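Local coordinates for protein acyl-coenzyme A oxidase 3 (Yarrowia lipolytica, PDB 5YS9) that oxidises the acyl chain of acyl-CoA esters to the trans-2-enoyl-CoA with FAD and molecular oxygen, releasing hydrogen peroxide in peroxisomal fatty acid beta-oxidation, at residues 321-326 with 642-647. Sequence-based numbering, arbitrary orientation.
Sequences ITIALR and WFINAP
The C-terminal end of the short helix 641-644, and the turn that follows it, pack on one flank of the long helix 300-330, where I323 meets I644 and A646. The CD1 methyl of I323 lies 3.6 Å from CB of A646 and 3.7 Å from the carbonyl O of I644. Further back along the same side chain, I323 CG1 touches I644 CG2 at 3.9 Å, the two isoleucines running past each other in opposite directions. I323 reaches this position because its CG1 stands anti to its own carbonyl carbon (chi1 -71°) and CD1 extends away from the helix (chi2 160°). The other branch of I644 turns elsewhere: with chi2 at -77°, CD1 swings to CG2 of T322, 4.0 Å away, and the two side chains cross nearly at a right angle. The contact joins the C-alpha1 helical region of the acyl-CoA oxidase fold to its C-terminal helical region. N645, the first residue to leave the helix, has positive phi, and the chain then turns to bring A646 back against I323. The carbonyl O of I644 accepts a hydrogen bond from NE of R319, one turn before I323 on the long helix. R326 reaches out beside I644, its NH1 4.3 Å from CD1, and CG2 of T322 lies over one face of the guanidinium, 3.4 Å above its plane and offset toward the rim. That group is held at both terminal nitrogens, NH2 by a salt bridge to D635 and NH1 by a hydrogen bond to the carbonyl O of G649.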
loop_
_atom_site.group_PDB
_atom_site.type_symbol
_atom_site.label_atom_id
_atom_site.label_comp_id
_atom_site.label_asym_id
_atom_site.label_seq_id
_atom_site.Cartn_x
_atom_site.Cartn_y
_atom_site.Cartn_z
ATOM N N ILE A 321 -2.431 -11.056 9.524
ATOM C CA ILE A 321 -1.288 -11.688 10.125
ATOM C C ILE A 321 -1.575 -13.157 10.358
ATOM O O ILE A 321 -0.699 -13.977 10.219
ATOM C CB ILE A 321 -0.788 -10.958 11.385
ATOM C CG1 ILE A 321 0.647 -11.347 11.679
ATOM C CG2 ILE A 321 -1.628 -11.290 12.594
ATOM C CD1 ILE A 321 1.644 -10.888 10.657
ATOM N N THR A 322 -2.796 -13.482 10.747
ATOM C CA THR A 322 -3.178 -14.874 10.841
ATOM C C THR A 322 -3.198 -15.592 9.500
ATOM O O THR A 322 -2.682 -16.678 9.384
ATOM C CB THR A 322 -4.513 -15.068 11.570
ATOM O OG1 THR A 322 -4.429 -14.507 12.868
ATOM C CG2 THR A 322 -4.818 -16.509 11.717
ATOM N N ILE A 323 -3.752 -14.966 8.475
ATOM C CA ILE A 323 -3.710 -15.549 7.103
ATOM C C ILE A 323 -2.267 -15.851 6.670
ATOM O O ILE A 323 -1.950 -17.013 6.261
ATOM C CB ILE A 323 -4.412 -14.646 6.069
ATOM C CG1 ILE A 323 -5.927 -14.683 6.311
ATOM C CG2 ILE A 323 -4.084 -15.074 4.637
ATOM C CD1 ILE A 323 -6.632 -13.485 5.696
ATOM N N ALA A 324 -1.399 -14.840 6.785
ATOM C CA ALA A 324 0.007 -14.998 6.294
ATOM C C ALA A 324 0.778 -16.044 7.041
ATOM O O ALA A 324 1.531 -16.779 6.410
ATOM C CB ALA A 324 0.776 -13.698 6.336
ATOM N N LEU A 325 0.591 -16.107 8.366
ATOM C CA LEU A 325 1.328 -17.056 9.226
ATOM C C LEU A 325 0.917 -18.515 9.039
ATOM O O LEU A 325 1.768 -19.407 9.022
ATOM C CB LEU A 325 1.226 -16.652 10.702
ATOM C CG LEU A 325 2.153 -15.478 11.047
ATOM C CD1 LEU A 325 1.957 -14.921 12.449
ATOM C CD2 LEU A 325 3.619 -15.851 10.842
ATOM N N ARG A 326 -0.380 -18.755 8.914
ATOM C CA ARG A 326 -0.876 -20.101 8.632
ATOM C C ARG A 326 -0.414 -20.576 7.277
ATOM O O ARG A 326 0.089 -21.706 7.163
ATOM C CB ARG A 326 -2.402 -20.175 8.707
ATOM C CG ARG A 326 -2.905 -20.196 10.126
ATOM C CD ARG A 326 -4.410 -20.119 10.149
ATOM N NE ARG A 326 -4.826 -19.940 11.528
ATOM C CZ ARG A 326 -6.081 -19.840 11.977
ATOM N NH1 ARG A 326 -7.110 -19.850 11.144
ATOM N NH2 ARG A 326 -6.280 -19.679 13.292
ATOM N N TRP A 642 -15.169 -17.708 9.045
ATOM C CA TRP A 642 -16.015 -16.666 8.495
ATOM C C TRP A 642 -15.341 -15.295 8.600
ATOM O O TRP A 642 -15.434 -14.522 7.635
ATOM C CB TRP A 642 -17.349 -16.689 9.193
ATOM C CG TRP A 642 -18.447 -15.801 8.626
ATOM C CD1 TRP A 642 -19.396 -16.155 7.707
ATOM C CD2 TRP A 642 -18.729 -14.425 8.993
ATOM N NE1 TRP A 642 -20.217 -15.106 7.485
ATOM C CE2 TRP A 642 -19.845 -14.034 8.261
ATOM C CE3 TRP A 642 -18.126 -13.505 9.858
ATOM C CZ2 TRP A 642 -20.391 -12.747 8.348
ATOM C CZ3 TRP A 642 -18.684 -12.206 9.975
ATOM C CH2 TRP A 642 -19.813 -11.857 9.228
ATOM N N PHE A 643 -14.643 -15.021 9.730
ATOM C CA PHE A 643 -13.915 -13.721 9.957
ATOM C C PHE A 643 -12.607 -13.627 9.192
ATOM O O PHE A 643 -12.167 -12.521 8.796
ATOM C CB PHE A 643 -13.646 -13.420 11.454
ATOM C CG PHE A 643 -14.847 -12.933 12.187
ATOM C CD1 PHE A 643 -15.169 -11.601 12.193
ATOM C CD2 PHE A 643 -15.703 -13.819 12.803
ATOM C CE1 PHE A 643 -16.330 -11.145 12.836
ATOM C CE2 PHE A 643 -16.846 -13.382 13.457
ATOM C CZ PHE A 643 -17.159 -12.045 13.475
ATOM N N ILE A 644 -11.978 -14.776 9.021
ATOM C CA ILE A 644 -10.782 -14.897 8.232
ATOM C C ILE A 644 -11.070 -14.583 6.781
ATOM O O ILE A 644 -10.319 -13.883 6.142
ATOM C CB ILE A 644 -10.215 -16.324 8.364
ATOM C CG1 ILE A 644 -9.705 -16.550 9.783
ATOM C CG2 ILE A 644 -9.127 -16.595 7.344
ATOM C CD1 ILE A 644 -8.380 -15.906 10.062
ATOM N N ASN A 645 -12.155 -15.147 6.272
ATOM C CA ASN A 645 -12.671 -14.852 4.949
ATOM C C ASN A 645 -11.613 -14.962 3.868
ATOM O O ASN A 645 -11.565 -14.151 2.965
ATOM C CB ASN A 645 -13.381 -13.506 4.904
ATOM C CG ASN A 645 -14.426 -13.428 3.809
ATOM O OD1 ASN A 645 -14.871 -12.364 3.460
ATOM N ND2 ASN A 645 -14.815 -14.558 3.275
ATOM N N ALA A 646 -10.742 -15.946 4.004
ATOM C CA ALA A 646 -9.744 -16.245 3.003
ATOM C C ALA A 646 -9.445 -17.728 3.060
ATOM O O ALA A 646 -9.179 -18.244 4.126
ATOM C CB ALA A 646 -8.501 -15.428 3.252
ATOM N N PRO A 647 -9.428 -18.414 1.934
ATOM C CA PRO A 647 -9.222 -19.862 1.924
ATOM C C PRO A 647 -7.878 -20.323 2.462
ATOM O O PRO A 647 -7.810 -21.327 3.130
ATOM C CB PRO A 647 -9.326 -20.228 0.450
ATOM C CG PRO A 647 -9.563 -18.978 -0.287
ATOM C CD PRO A 647 -9.996 -17.938 0.676
#